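PDB 3Q9T: choline dehydrogenase and related flavoproteins from Aspergillus oryzae, which is a formate oxidase of the glucose-methanol-choline oxidoreductase family, a flavoenzyme that carries 8-formyl-FAD and oxidises formate. Local coordinates for residues N97-W101 and C199-I203; T50-S54 and P347-G351; A26-T32 and K218-T222; V21-E27 and C565-K570. One frame throughout, in Å; residues are numbered along the deposited sequence.

Contact 1 of 4, residues N97-W101 and C199-I203; sequences NYFTW and CCDTI. With FAY ([(2R,3S,4R,5R)-5-(6-amino-9H-purin-9-yl)-3,4-dihydroxytetrahydrofuran-2-yl]methyl (2R,3S,4S)-5-(8-formyl-7-methyl-2,4-dioxo-3,4-dihydrobenzo[g]pteridin-10(2H)-yl)-2,3,4-trihydroxypentyl dihydrogen diphosphate), chain D.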
loop_
_atom_site.group_PDB
_atom_site.type_symbol
_atom_site.label_atom_id
_atom_site.label_comp_id
_atom_site.label_asym_id
_atom_site.label_seq_id
_atom_site.Cartn_x
_atom_site.Cartn_y
_atom_site.Cartn_z
ATOM N N ASN A 97 6.622 -23.300 -3.344
ATOM C CA ASN A 97 7.159 -22.888 -2.036
ATOM C C ASN A 97 8.675 -23.034 -1.924
ATOM O O ASN A 97 9.328 -23.444 -2.890
ATOM C CB ASN A 97 6.401 -23.550 -0.861
ATOM C CG ASN A 97 6.802 -25.021 -0.627
ATOM O OD1 ASN A 97 7.797 -25.511 -1.164
ATOM N ND2 ASN A 97 6.026 -25.716 0.202
ATOM N N TYR A 98 9.245 -22.662 -0.772
ATOM C CA TYR A 98 10.709 -22.667 -0.621
ATOM C C TYR A 98 11.247 -23.833 0.240
ATOM O O TYR A 98 12.273 -23.726 0.931
ATOM C CB TYR A 98 11.231 -21.277 -0.187
ATOM C CG TYR A 98 10.651 -20.187 -1.066
ATOM C CD1 TYR A 98 10.195 -18.990 -0.523
ATOM C CD2 TYR A 98 10.517 -20.380 -2.446
ATOM C CE1 TYR A 98 9.629 -18.009 -1.327
ATOM C CE2 TYR A 98 9.949 -19.407 -3.260
ATOM C CZ TYR A 98 9.504 -18.222 -2.689
ATOM O OH TYR A 98 8.924 -17.248 -3.475
ATOM N N PHE A 99 10.507 -24.936 0.191
ATOM C CA PHE A 99 11.038 -26.277 0.446
ATOM C C PHE A 99 11.245 -26.694 1.892
ATOM O O PHE A 99 11.174 -27.887 2.191
ATOM C CB PHE A 99 12.342 -26.487 -0.330
ATOM C CG PHE A 99 12.263 -26.062 -1.743
ATOM C CD1 PHE A 99 11.542 -26.821 -2.671
ATOM C CD2 PHE A 99 12.898 -24.911 -2.169
ATOM C CE1 PHE A 99 11.470 -26.435 -4.009
ATOM C CE2 PHE A 99 12.818 -24.513 -3.506
ATOM C CZ PHE A 99 12.090 -25.281 -4.420
ATOM N N THR A 100 11.523 -25.738 2.775
ATOM C CA THR A 100 11.850 -26.067 4.157
ATOM C C THR A 100 10.806 -26.975 4.799
ATOM O O THR A 100 9.599 -26.799 4.617
ATOM C CB THR A 100 12.065 -24.839 5.040
ATOM O OG1 THR A 100 12.767 -23.824 4.306
ATOM C CG2 THR A 100 12.896 -25.228 6.258
ATOM N N TRP A 101 11.297 -27.966 5.531
ATOM C CA TRP A 101 10.454 -28.991 6.125
ATOM C C TRP A 101 10.779 -29.055 7.594
ATOM O O TRP A 101 11.828 -29.582 7.980
ATOM C CB TRP A 101 10.733 -30.331 5.471
ATOM C CG TRP A 101 9.914 -31.480 5.990
ATOM C CD1 TRP A 101 10.247 -32.326 7.002
ATOM C CD2 TRP A 101 8.646 -31.938 5.483
ATOM N NE1 TRP A 101 9.266 -33.277 7.167
ATOM C CE2 TRP A 101 8.274 -33.062 6.248
ATOM C CE3 TRP A 101 7.791 -31.498 4.465
ATOM C CZ2 TRP A 101 7.085 -33.752 6.032
ATOM C CZ3 TRP A 101 6.611 -32.182 4.250
ATOM C CH2 TRP A 101 6.265 -33.300 5.030
ATOM N N CYS A 199 18.784 -27.445 7.894
ATOM C CA CYS A 199 17.373 -27.710 7.590
ATOM C C CYS A 199 17.179 -28.829 6.586
ATOM O O CYS A 199 18.034 -29.074 5.727
ATOM C CB CYS A 199 16.666 -26.443 7.075
ATOM S SG CYS A 199 17.363 -25.725 5.588
ATOM N N CYS A 200 16.045 -29.509 6.703
ATOM C CA CYS A 200 15.619 -30.448 5.675
ATOM C C CYS A 200 14.687 -29.773 4.685
ATOM O O CYS A 200 14.157 -28.706 4.952
ATOM C CB CYS A 200 14.931 -31.661 6.289
ATOM S SG CYS A 200 16.034 -32.659 7.288
ATOM N N ASP A 201 14.474 -30.417 3.550
ATOM C CA ASP A 201 13.786 -29.779 2.461
ATOM C C ASP A 201 12.961 -30.762 1.666
ATOM O O ASP A 201 13.289 -31.943 1.603
ATOM C CB ASP A 201 14.805 -29.131 1.539
ATOM C CG ASP A 201 15.377 -27.871 2.117
ATOM O OD1 ASP A 201 16.521 -27.906 2.617
ATOM O OD2 ASP A 201 14.663 -26.845 2.080
ATOM N N THR A 202 11.903 -30.261 1.036
ATOM C CA THR A 202 11.157 -31.055 0.056
ATOM C C THR A 202 11.882 -30.988 -1.290
ATOM O O THR A 202 11.305 -30.612 -2.328
ATOM C CB THR A 202 9.685 -30.618 -0.066
ATOM O OG1 THR A 202 9.603 -29.185 -0.152
ATOM C CG2 THR A 202 8.878 -31.119 1.156
ATOM N N ILE A 203 13.164 -31.347 -1.238
ATOM C CA ILE A 203 14.017 -31.473 -2.419
ATOM C C ILE A 203 14.799 -32.789 -2.319
ATOM O O ILE A 203 15.234 -33.180 -1.232
ATOM C CB ILE A 203 15.006 -30.296 -2.516
ATOM C CG1 ILE A 203 14.233 -28.962 -2.622
ATOM C CG2 ILE A 203 15.944 -30.489 -3.699
ATOM C CD1 ILE A 203 15.079 -27.717 -2.460
HETATM P P FAY D . -2.732 -25.819 1.426
HETATM N N1 FAY D . 5.967 -23.620 4.011
HETATM C C2 FAY D . 7.084 -24.367 4.379
HETATM O O2 FAY D . 6.968 -25.298 5.167
HETATM N N3 FAY D . 8.184 -24.398 3.548
HETATM C C4 FAY D . 8.422 -23.321 2.732
HETATM O O4 FAY D . 9.606 -22.960 2.589
HETATM N N5 FAY D . 7.512 -21.473 1.527
HETATM C C6 FAY D . 6.616 -20.013 -0.082
HETATM C C7 FAY D . 5.545 -19.484 -0.780
HETATM C C8 FAY D . 4.245 -19.875 -0.445
HETATM O O8 FAY D . 2.025 -19.915 -1.194
HETATM C C9 FAY D . 4.051 -20.886 0.506
HETATM P PA FAY D . -2.668 -24.891 -1.246
HETATM C "C1'" FAY D . 3.534 -22.772 2.700
HETATM C C10 FAY D . 6.066 -22.678 3.014
HETATM N N10 FAY D . 4.919 -22.214 2.363
HETATM N N1A FAY D . -11.271 -23.360 -7.822
HETATM O O1A FAY D . -2.537 -23.510 -1.798
HETATM C C1B FAY D . -6.727 -24.651 -5.530
HETATM O O1P FAY D . -3.086 -27.239 1.055
HETATM C "C2'" FAY D . 3.248 -24.095 1.953
HETATM O "O2'" FAY D . 3.649 -23.926 0.640
HETATM C C2A FAY D . -10.477 -24.461 -8.083
HETATM O O2A FAY D . -1.406 -25.696 -1.309
HETATM C C2B FAY D . -5.392 -23.941 -5.672
HETATM O O2B FAY D . -4.998 -23.754 -7.019
HETATM O O2P FAY D . -3.465 -25.385 2.682
HETATM C "C3'" FAY D . 1.842 -24.781 1.971
HETATM O "O3'" FAY D . 1.422 -25.355 0.735
HETATM N N3A FAY D . -9.296 -24.657 -7.386
HETATM C C3B FAY D . -4.466 -24.904 -4.961
HETATM O O3B FAY D . -4.108 -25.927 -5.856
HETATM O O3P FAY D . -3.200 -24.817 0.255
HETATM C "C4'" FAY D . 0.705 -23.926 2.472
HETATM O "O4'" FAY D . 1.156 -23.370 3.705
HETATM C C4A FAY D . -8.921 -23.763 -6.437
HETATM C C4B FAY D . -5.344 -25.531 -3.905
HETATM O O4B FAY D . -6.684 -25.224 -4.248
HETATM C C4X FAY D . 7.346 -22.452 2.472
HETATM C "C5'" FAY D . -0.583 -24.767 2.647
HETATM O "O5'" FAY D . -1.121 -25.555 1.575
HETATM C C5A FAY D . -9.712 -22.653 -6.153
HETATM C C5B FAY D . -4.998 -25.016 -2.521
HETATM O O5B FAY D . -3.818 -25.657 -2.105
HETATM C C5X FAY D . 6.398 -20.851 1.008
HETATM C C6A FAY D . -10.897 -22.443 -6.855
HETATM N N6A FAY D . -11.608 -21.324 -6.654
HETATM N N7A FAY D . -9.106 -21.949 -5.175
HETATM C C7M FAY D . 5.816 -18.360 -1.752
HETATM C C8A FAY D . -7.966 -22.578 -4.820
HETATM C C8M FAY D . 3.173 -19.612 -1.432
HETATM C C9A FAY D . 5.113 -21.351 1.279
HETATM N N9A FAY D . -7.837 -23.694 -5.595
HETATM O O HOH W 1 8.080 -28.222 -2.202
HETATM O O HOH W 2 15.314 -24.632 3.067
HETATM O O HOH W 3 14.190 -28.628 8.695
#

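Contact 2 of 4, residues T50-S54 and P347-G351; sequences TTPSS and PVGSG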
loop_
_atom_site.group_PDB
_atom_site.type_symbol
_atom_site.label_atom_id
_atom_site.label_comp_id
_atom_site.label_asym_id
_atom_site.label_seq_id
_atom_site.Cartn_x
_atom_site.Cartn_y
_atom_site.Cartn_z
ATOM N N THR A 50 9.762 -27.816 -11.209
ATOM C CA THR A 50 10.530 -28.966 -10.715
ATOM C C THR A 50 11.938 -28.596 -10.254
ATOM O O THR A 50 12.564 -29.328 -9.474
ATOM C CB THR A 50 10.581 -30.118 -11.726
ATOM O OG1 THR A 50 11.186 -29.672 -12.951
ATOM C CG2 THR A 50 9.168 -30.630 -12.010
ATOM N N THR A 51 12.414 -27.452 -10.733
ATOM C CA THR A 51 13.771 -26.965 -10.455
ATOM C C THR A 51 13.836 -26.056 -9.232
ATOM O O THR A 51 13.358 -24.925 -9.282
ATOM C CB THR A 51 14.263 -26.133 -11.627
ATOM O OG1 THR A 51 14.154 -26.906 -12.830
ATOM C CG2 THR A 51 15.698 -25.682 -11.392
ATOM N N PRO A 52 14.442 -26.535 -8.135
ATOM C CA PRO A 52 14.338 -25.767 -6.883
ATOM C C PRO A 52 14.879 -24.344 -6.952
ATOM O O PRO A 52 14.360 -23.492 -6.230
ATOM C CB PRO A 52 15.139 -26.603 -5.881
ATOM C CG PRO A 52 15.031 -28.004 -6.417
ATOM C CD PRO A 52 15.050 -27.856 -7.925
ATOM N N SER A 53 15.877 -24.071 -7.786
ATOM C CA SER A 53 16.465 -22.728 -7.780
ATOM C C SER A 53 15.593 -21.701 -8.495
ATOM O O SER A 53 15.851 -20.505 -8.411
ATOM C CB SER A 53 17.896 -22.716 -8.351
ATOM O OG SER A 53 17.939 -23.027 -9.733
ATOM N N SER A 54 14.566 -22.177 -9.191
ATOM C CA SER A 54 13.641 -21.310 -9.915
ATOM C C SER A 54 12.458 -20.847 -9.059
ATOM O O SER A 54 11.670 -20.020 -9.508
ATOM C CB SER A 54 13.077 -22.033 -11.142
ATOM O OG SER A 54 14.028 -22.141 -12.178
ATOM N N PRO A 347 24.247 -26.562 -8.244
ATOM C CA PRO A 347 23.515 -25.597 -7.413
ATOM C C PRO A 347 22.163 -25.184 -8.017
ATOM O O PRO A 347 21.283 -24.712 -7.289
ATOM C CB PRO A 347 24.467 -24.401 -7.356
ATOM C CG PRO A 347 25.204 -24.468 -8.658
ATOM C CD PRO A 347 25.390 -25.936 -8.941
ATOM N N VAL A 348 21.998 -25.348 -9.325
ATOM C CA VAL A 348 20.680 -25.160 -9.923
ATOM C C VAL A 348 19.610 -25.978 -9.177
ATOM O O VAL A 348 18.449 -25.578 -9.117
ATOM C CB VAL A 348 20.662 -25.510 -11.408
ATOM C CG1 VAL A 348 19.219 -25.510 -11.940
ATOM C CG2 VAL A 348 21.562 -24.536 -12.214
ATOM N N GLY A 349 20.006 -27.107 -8.590
ATOM C CA GLY A 349 19.073 -27.934 -7.847
ATOM C C GLY A 349 18.907 -27.510 -6.398
ATOM O O GLY A 349 18.223 -28.172 -5.627
ATOM N N SER A 350 19.534 -26.399 -6.027
ATOM C CA SER A 350 19.492 -25.927 -4.651
ATOM C C SER A 350 18.306 -24.995 -4.335
ATOM O O SER A 350 17.893 -24.173 -5.164
ATOM C CB SER A 350 20.809 -25.225 -4.303
ATOM O OG SER A 350 20.775 -24.760 -2.964
ATOM N N GLY A 351 17.774 -25.131 -3.124
ATOM C CA GLY A 351 16.765 -24.215 -2.610
ATOM C C GLY A 351 17.363 -22.999 -1.911
ATOM O O GLY A 351 16.621 -22.149 -1.409
#

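Contact 3 of 4, residues A26-T32 and K218-T222; sequences AENPNVT and KPNIT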
loop_
_atom_site.group_PDB
_atom_site.type_symbol
_atom_site.label_atom_id
_atom_site.label_comp_id
_atom_site.label_asym_id
_atom_site.label_seq_id
_atom_site.Cartn_x
_atom_site.Cartn_y
_atom_site.Cartn_z
ATOM N N ALA A 26 -7.200 -43.005 -2.094
ATOM C CA ALA A 26 -7.043 -43.845 -3.278
ATOM C C ALA A 26 -6.236 -45.132 -3.041
ATOM O O ALA A 26 -6.142 -45.971 -3.935
ATOM C CB ALA A 26 -6.411 -43.036 -4.421
ATOM N N GLU A 27 -5.636 -45.288 -1.862
ATOM C CA GLU A 27 -4.829 -46.489 -1.608
ATOM C C GLU A 27 -5.648 -47.791 -1.674
ATOM O O GLU A 27 -5.097 -48.867 -1.914
ATOM C CB GLU A 27 -4.051 -46.377 -0.295
ATOM C CG GLU A 27 -2.809 -45.507 -0.398
ATOM C CD GLU A 27 -2.260 -45.094 0.967
ATOM O OE1 GLU A 27 -3.006 -45.185 1.961
ATOM O OE2 GLU A 27 -1.091 -44.653 1.044
ATOM N N ASN A 28 -6.957 -47.697 -1.454
ATOM C CA ASN A 28 -7.846 -48.782 -1.859
ATOM C C ASN A 28 -8.186 -48.557 -3.315
ATOM O O ASN A 28 -8.928 -47.631 -3.645
ATOM C CB ASN A 28 -9.134 -48.828 -1.043
ATOM C CG ASN A 28 -10.068 -49.942 -1.511
ATOM O OD1 ASN A 28 -9.881 -50.516 -2.582
ATOM N ND2 ASN A 28 -11.058 -50.249 -0.713
ATOM N N PRO A 29 -7.614 -49.380 -4.197
ATOM C CA PRO A 29 -7.698 -49.149 -5.646
ATOM C C PRO A 29 -9.151 -49.131 -6.134
ATOM O O PRO A 29 -9.431 -48.640 -7.223
ATOM C CB PRO A 29 -6.943 -50.342 -6.235
ATOM C CG PRO A 29 -6.992 -51.391 -5.160
ATOM C CD PRO A 29 -6.920 -50.635 -3.869
ATOM N N ASN A 30 -10.064 -49.635 -5.312
ATOM C CA ASN A 30 -11.475 -49.653 -5.661
ATOM C C ASN A 30 -12.244 -48.371 -5.338
ATOM O O ASN A 30 -13.369 -48.183 -5.794
ATOM C CB ASN A 30 -12.157 -50.822 -4.971
ATOM C CG ASN A 30 -11.554 -52.148 -5.362
ATOM O OD1 ASN A 30 -11.588 -52.542 -6.530
ATOM N ND2 ASN A 30 -10.992 -52.841 -4.387
ATOM N N VAL A 31 -11.656 -47.506 -4.528
ATOM C CA VAL A 31 -12.344 -46.283 -4.144
ATOM C C VAL A 31 -12.155 -45.242 -5.248
ATOM O O VAL A 31 -11.037 -45.007 -5.693
ATOM C CB VAL A 31 -11.847 -45.783 -2.772
ATOM C CG1 VAL A 31 -12.386 -44.404 -2.482
ATOM C CG2 VAL A 31 -12.247 -46.786 -1.669
ATOM N N THR A 32 -13.246 -44.655 -5.726
ATOM C CA THR A 32 -13.140 -43.614 -6.757
ATOM C C THR A 32 -12.953 -42.237 -6.144
ATOM O O THR A 32 -13.721 -41.826 -5.272
ATOM C CB THR A 32 -14.380 -43.547 -7.660
ATOM O OG1 THR A 32 -15.563 -43.590 -6.846
ATOM C CG2 THR A 32 -14.383 -44.695 -8.659
ATOM N N LYS A 218 -2.418 -43.465 -10.338
ATOM C CA LYS A 218 -3.516 -44.091 -9.611
ATOM C C LYS A 218 -4.804 -43.904 -10.401
ATOM O O LYS A 218 -5.404 -42.839 -10.397
ATOM C CB LYS A 218 -3.602 -43.537 -8.193
ATOM C CG LYS A 218 -2.317 -43.771 -7.424
ATOM C CD LYS A 218 -2.287 -43.047 -6.106
ATOM C CE LYS A 218 -0.905 -43.168 -5.479
ATOM N NZ LYS A 218 -0.898 -42.693 -4.069
ATOM N N PRO A 219 -5.212 -44.956 -11.117
ATOM C CA PRO A 219 -6.290 -44.846 -12.098
ATOM C C PRO A 219 -7.651 -44.701 -11.447
ATOM O O PRO A 219 -8.620 -44.458 -12.153
ATOM C CB PRO A 219 -6.206 -46.169 -12.861
ATOM C CG PRO A 219 -5.596 -47.127 -11.891
ATOM C CD PRO A 219 -4.641 -46.313 -11.056
ATOM N N ASN A 220 -7.732 -44.856 -10.132
ATOM C CA ASN A 220 -8.982 -44.579 -9.437
ATOM C C ASN A 220 -9.129 -43.092 -9.073
ATOM O O ASN A 220 -10.178 -42.655 -8.586
ATOM C CB ASN A 220 -9.171 -45.487 -8.206
ATOM C CG ASN A 220 -7.950 -45.518 -7.302
ATOM O OD1 ASN A 220 -6.826 -45.357 -7.766
ATOM N ND2 ASN A 220 -8.168 -45.747 -6.002
ATOM N N ILE A 221 -8.082 -42.313 -9.316
ATOM C CA ILE A 221 -8.177 -40.869 -9.142
ATOM C C ILE A 221 -8.446 -40.199 -10.470
ATOM O O ILE A 221 -7.654 -40.330 -11.401
ATOM C CB ILE A 221 -6.888 -40.250 -8.551
ATOM C CG1 ILE A 221 -6.561 -40.890 -7.200
ATOM C CG2 ILE A 221 -7.060 -38.745 -8.418
ATOM C CD1 ILE A 221 -5.321 -40.342 -6.523
ATOM N N THR A 222 -9.573 -39.502 -10.565
ATOM C CA THR A 222 -9.828 -38.675 -11.736
ATOM C C THR A 222 -9.338 -37.260 -11.449
ATOM O O THR A 222 -9.747 -36.626 -10.471
ATOM C CB THR A 222 -11.322 -38.666 -12.162
ATOM O OG1 THR A 222 -11.737 -39.996 -12.494
ATOM C CG2 THR A 222 -11.529 -37.778 -13.392
#

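Contact 4 of 4, residues V21-E27 and C565-K570; sequences VAGRLAE and CADMIK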
loop_
_atom_site.group_PDB
_atom_site.type_symbol
_atom_site.label_atom_id
_atom_site.label_comp_id
_atom_site.label_asym_id
_atom_site.label_seq_id
_atom_site.Cartn_x
_atom_site.Cartn_y
_atom_site.Cartn_z
ATOM N N VAL A 21 -4.790 -35.987 0.955
ATOM C CA VAL A 21 -6.025 -36.679 1.296
ATOM C C VAL A 21 -6.430 -37.587 0.135
ATOM O O VAL A 21 -6.726 -38.783 0.323
ATOM C CB VAL A 21 -7.173 -35.698 1.656
ATOM C CG1 VAL A 21 -8.518 -36.436 1.755
ATOM C CG2 VAL A 21 -6.862 -34.964 2.961
ATOM N N ALA A 22 -6.399 -37.029 -1.071
ATOM C CA ALA A 22 -6.809 -37.783 -2.255
ATOM C C ALA A 22 -5.986 -39.051 -2.476
ATOM O O ALA A 22 -6.543 -40.088 -2.809
ATOM C CB ALA A 22 -6.761 -36.914 -3.492
ATOM N N GLY A 23 -4.669 -38.951 -2.319
ATOM C CA GLY A 23 -3.781 -40.065 -2.605
ATOM C C GLY A 23 -3.942 -41.174 -1.584
ATOM O O GLY A 23 -3.857 -42.350 -1.908
ATOM N N ARG A 24 -4.203 -40.787 -0.344
ATOM C CA ARG A 24 -4.370 -41.750 0.730
ATOM C C ARG A 24 -5.697 -42.481 0.591
ATOM O O ARG A 24 -5.768 -43.707 0.750
ATOM C CB ARG A 24 -4.276 -41.059 2.087
ATOM C CG ARG A 24 -2.875 -40.552 2.411
ATOM C CD ARG A 24 -1.841 -41.678 2.415
ATOM N NE ARG A 24 -0.568 -41.215 2.969
ATOM C CZ ARG A 24 0.593 -41.860 2.862
ATOM N NH1 ARG A 24 0.661 -43.027 2.236
ATOM N NH2 ARG A 24 1.689 -41.337 3.402
ATOM N N LEU A 25 -6.750 -41.736 0.272
ATOM C CA LEU A 25 -8.052 -42.354 0.089
ATOM C C LEU A 25 -8.021 -43.323 -1.094
ATOM O O LEU A 25 -8.698 -44.356 -1.076
ATOM C CB LEU A 25 -9.154 -41.303 -0.065
ATOM C CG LEU A 25 -9.543 -40.578 1.228
ATOM C CD1 LEU A 25 -10.655 -39.593 0.966
ATOM C CD2 LEU A 25 -9.960 -41.565 2.307
ATOM N N ALA A 26 -7.200 -43.005 -2.094
ATOM C CA ALA A 26 -7.043 -43.845 -3.278
ATOM C C ALA A 26 -6.236 -45.132 -3.041
ATOM O O ALA A 26 -6.142 -45.971 -3.935
ATOM C CB ALA A 26 -6.411 -43.036 -4.421
ATOM N N GLU A 27 -5.636 -45.288 -1.862
ATOM C CA GLU A 27 -4.829 -46.489 -1.608
ATOM C C GLU A 27 -5.648 -47.791 -1.674
ATOM O O GLU A 27 -5.097 -48.867 -1.914
ATOM C CB GLU A 27 -4.051 -46.377 -0.295
ATOM C CG GLU A 27 -2.809 -45.507 -0.398
ATOM C CD GLU A 27 -2.260 -45.094 0.967
ATOM O OE1 GLU A 27 -3.006 -45.185 1.961
ATOM O OE2 GLU A 27 -1.091 -44.653 1.044
ATOM N N CYS A 565 -6.535 -36.235 8.338
ATOM C CA CYS A 565 -7.860 -36.183 7.739
ATOM C C CYS A 565 -8.213 -37.488 7.037
ATOM O O CYS A 565 -9.294 -38.035 7.239
ATOM C CB CYS A 565 -7.966 -35.039 6.729
ATOM S SG CYS A 565 -9.635 -34.884 6.065
ATOM N N ALA A 566 -7.305 -37.965 6.193
ATOM C CA ALA A 566 -7.502 -39.211 5.463
ATOM C C ALA A 566 -7.700 -40.398 6.430
ATOM O O ALA A 566 -8.625 -41.200 6.269
ATOM C CB ALA A 566 -6.315 -39.459 4.512
ATOM N N ASP A 567 -6.845 -40.493 7.443
ATOM C CA ASP A 567 -7.006 -41.525 8.464
ATOM C C ASP A 567 -8.404 -41.483 9.074
ATOM O O ASP A 567 -9.076 -42.509 9.143
ATOM C CB ASP A 567 -5.940 -41.411 9.561
ATOM C CG ASP A 567 -4.786 -42.402 9.370
ATOM O OD1 ASP A 567 -4.692 -43.000 8.272
ATOM O OD2 ASP A 567 -3.964 -42.564 10.314
ATOM N N MET A 568 -8.851 -40.296 9.495
ATOM C CA MET A 568 -10.171 -40.151 10.128
ATOM C C MET A 568 -11.338 -40.504 9.189
ATOM O O MET A 568 -12.347 -41.064 9.632
ATOM C CB MET A 568 -10.339 -38.757 10.731
ATOM C CG MET A 568 -9.278 -38.419 11.807
ATOM S SD MET A 568 -9.639 -36.906 12.733
ATOM C CE MET A 568 -9.476 -35.696 11.411
ATOM N N ILE A 569 -11.193 -40.198 7.898
ATOM C CA ILE A 569 -12.209 -40.574 6.913
ATOM C C ILE A 569 -12.246 -42.103 6.746
ATOM O O ILE A 569 -13.315 -42.708 6.692
ATOM C CB ILE A 569 -11.980 -39.882 5.554
ATOM C CG1 ILE A 569 -12.307 -38.391 5.657
ATOM C CG2 ILE A 569 -12.843 -40.511 4.451
ATOM C CD1 ILE A 569 -11.911 -37.608 4.426
ATOM N N LYS A 570 -11.075 -42.725 6.685
ATOM C CA LYS A 570 -10.999 -44.177 6.535
ATOM C C LYS A 570 -11.624 -44.887 7.722
ATOM O O LYS A 570 -12.282 -45.910 7.555
ATOM C CB LYS A 570 -9.559 -44.645 6.360
ATOM C CG LYS A 570 -8.940 -44.275 5.020
ATOM C CD LYS A 570 -7.560 -44.917 4.857
ATOM C CE LYS A 570 -6.859 -44.404 3.609
ATOM N NZ LYS A 570 -5.478 -44.948 3.485
#

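Contact 1 of 4, residues N97-W101 and C199-I203
Phe99 and Ile203 form the tight end of this contact. The CD1 methyl of Ile203 lies over one face of the Phe99 ring, 3.6 Å from its centroid, in a CH-pi contact. The carbonyl O of Asn97 sits over the opposite face, so the ring is sandwiched between a methyl and a backbone carbonyl. Next to it, the backbone N of Thr202 donates to Phe99 O at 2.7 Å. The CA of Asp201 also approaches that oxygen. Further on, the pairing is short and irregular. Thr100 and Asp201 make an antiparallel non-hydrogen-bonded pair. Beyond them Trp101 N gives a single hydrogen bond to Cys200 O, from above the carbonyl plane. Thr202 CG2 meets the indole at CE3, 3.5 Å away, and the two side chains cross at about a right angle.

The looser side is bridged by water, although all ten residues are buried. One water can bridge Asn97 OD1 and Thr202 OG1. A second lies within bonding distance of Thr100 OG1 and Asp201 OD2, and a third bridges Trp101 O and Cys200 N.

Residues 97-101 also hold the flavin. N3 of the 8-formyl-FAD donates to Thr100 O at 3.0 Å. Asn97 ND2 donates to the ribityl O2', also at 3.0 Å. Asn97 OD1 accepts from Phe99 N, well above its carbonyl plane, in an Asx turn. Tyr98 lays a ring face over C6 of the flavin.

Gln555, at the start of helix 555-572, bonds to the Asn97 amide, Thr100 and Thr202. Strand 195-204 also pairs with strands 155-159 and 353-358, with Ile157 against Trp101 and Leu353 against Thr100.

Contact 2 of 4, residues T50-S54 and P347-G351
Thr51 makes the first touch, where its CG2 methyl meets Val348 CG1 at 3.6 Å. CG2 points there because it stands anti to the backbone N, while OG1 turns back to bond Pro47 O in the preceding helix. Pro52 follows and faces the other segment. Its ring carbons rest on Gly349 O, with Pro52 CG nearest at 3.3 Å. Its CB also lies near Ser350 O.

Each segment contains a short 3-10 turn set in a loop. Residues 52-54 begin one just after helix 47-50, and residues 347-349 form the other between helix 331-343 and strand 353-358. The contact thus joins two loops far apart in sequence. Tyr340 of helix 331-343 packs on Thr51, Pro52 and Val348.

Ser53 carries the polar part. Its OG donates to Val348 O at 2.7 Å, in the carbonyl plane and on a lone pair. Its backbone N donates to the same oxygen at 3.3 Å, tilted 24° from that plane. Val348 O is therefore gripped twice by one residue. OG reaches it with chi1 at 67°, between the backbone N and the carbonyl carbon. Val348 CG1 lies 3.6 Å from Ser53 OG, beside this polar pair.

Contact 3 of 4, residues A26-T32 and K218-T222
Asn220 reaches across from residues 218-222 into the loop of residues 26-32, where it meets four backbone carbonyls at close range. Its CB starts the approach between two of them, 3.2 Å from Val31 O and 3.3 Å from Pro29 O. CG comes next and lies 3.5 Å from both of these oxygens. With chi1 at 49° it is set between the backbone N and the carbonyl carbon of Asn220, and this turns the amide into the loop. OD1 stays further off, its nearest neighbour across being Ala26 O at 3.9 Å. ND2 is the tip that binds. It donates to Ala26 O at 2.9 Å in a nearly straight bond of 170°, with that oxygen in the amide plane. It also donates to Val31 O at 3.0 Å, lying in the carbonyl plane there. Asn28 O is 3.1 Å from ND2. The two bonds fix the rotation of the amide and clasp both ends of the loop.

Beside it, the CB of Ala26 packs on CG1 of Ile221. The loop has a type I turn from Asn28 to Val31, and an Asx turn in which Asn28 OD1 accepts from Asn30 N. Asn28 ND2 bonds to Leu576 O.

A second type I turn, Lys218 to Ile221, leads into edge strand 221-224, parallel to strand 33-36. The loop is the helix-to-strand connection of a beta-alpha-beta crossover in the Rossmann-type FAD-binding domain.

Contact 4 of 4, residues V21-E27 and C565-K570
Lys570 is extended from CG to its tip, with chi2 to chi4 all near 180°, and this carries NZ across to residues 24-27. Glu27 has its CG anti to the carbonyl carbon (chi1 -78°), and the carboxylate comes to meet it. NZ pairs with Glu27 OE1 at 2.9 Å in a salt bridge. It also makes a weak bond to Arg24 O at 3.0 Å. Arg24 bends at chi2, and its NH1 meets Glu27 OE2 at 2.7 Å on the syn side, with OE2 in the guanidinium plane.

Below the charges the two helices pack through small and branched side chains. Their axes come within 9.2 Å and cross at -40°. Ala566 CB lies 3.5 Å from Arg24 CB. Leu25 CD2 touches Ile569 CG2 at 3.7 Å, the two side chains at about a right angle, and the same CD2 lies alongside Lys570 CG. Val21 CG2 meets Cys565 CB. Leu25 and Ile569 both rest on Phe9 of strand 9-12.

Arg24 has a further salt bridge to Glu563 through NE. These charges tie the C-terminal helix to the first helix of the Rossmann-type domain. Glu27 is shared by Arg24 and Lys570, which would probably favour its charged form.

Contacts 3 and 4 lie at one end of the molecule; contacts 1 and 2 lie nearer the middle, by the flavin. Each pair has centres 11 Å apart and touches. Contact 3 shares Ala26 and Glu27 with contact 4. Contacts 2 and 3 are 32 Å apart between centres. Along the chain, contact 4 spans the other three, and contacts 2 and 3 interleave. Helix 555-572 reaches from contact 1, through Gln555, to contact 4. Contact 3 includes edge strand 221-224 of the parallel sheet, and the helices of contact 4 pack on that sheet. These two belong to the Rossmann-type part, whereas contact 1, in the large mixed sheet, meets the flavin and contact 2 packs beside it.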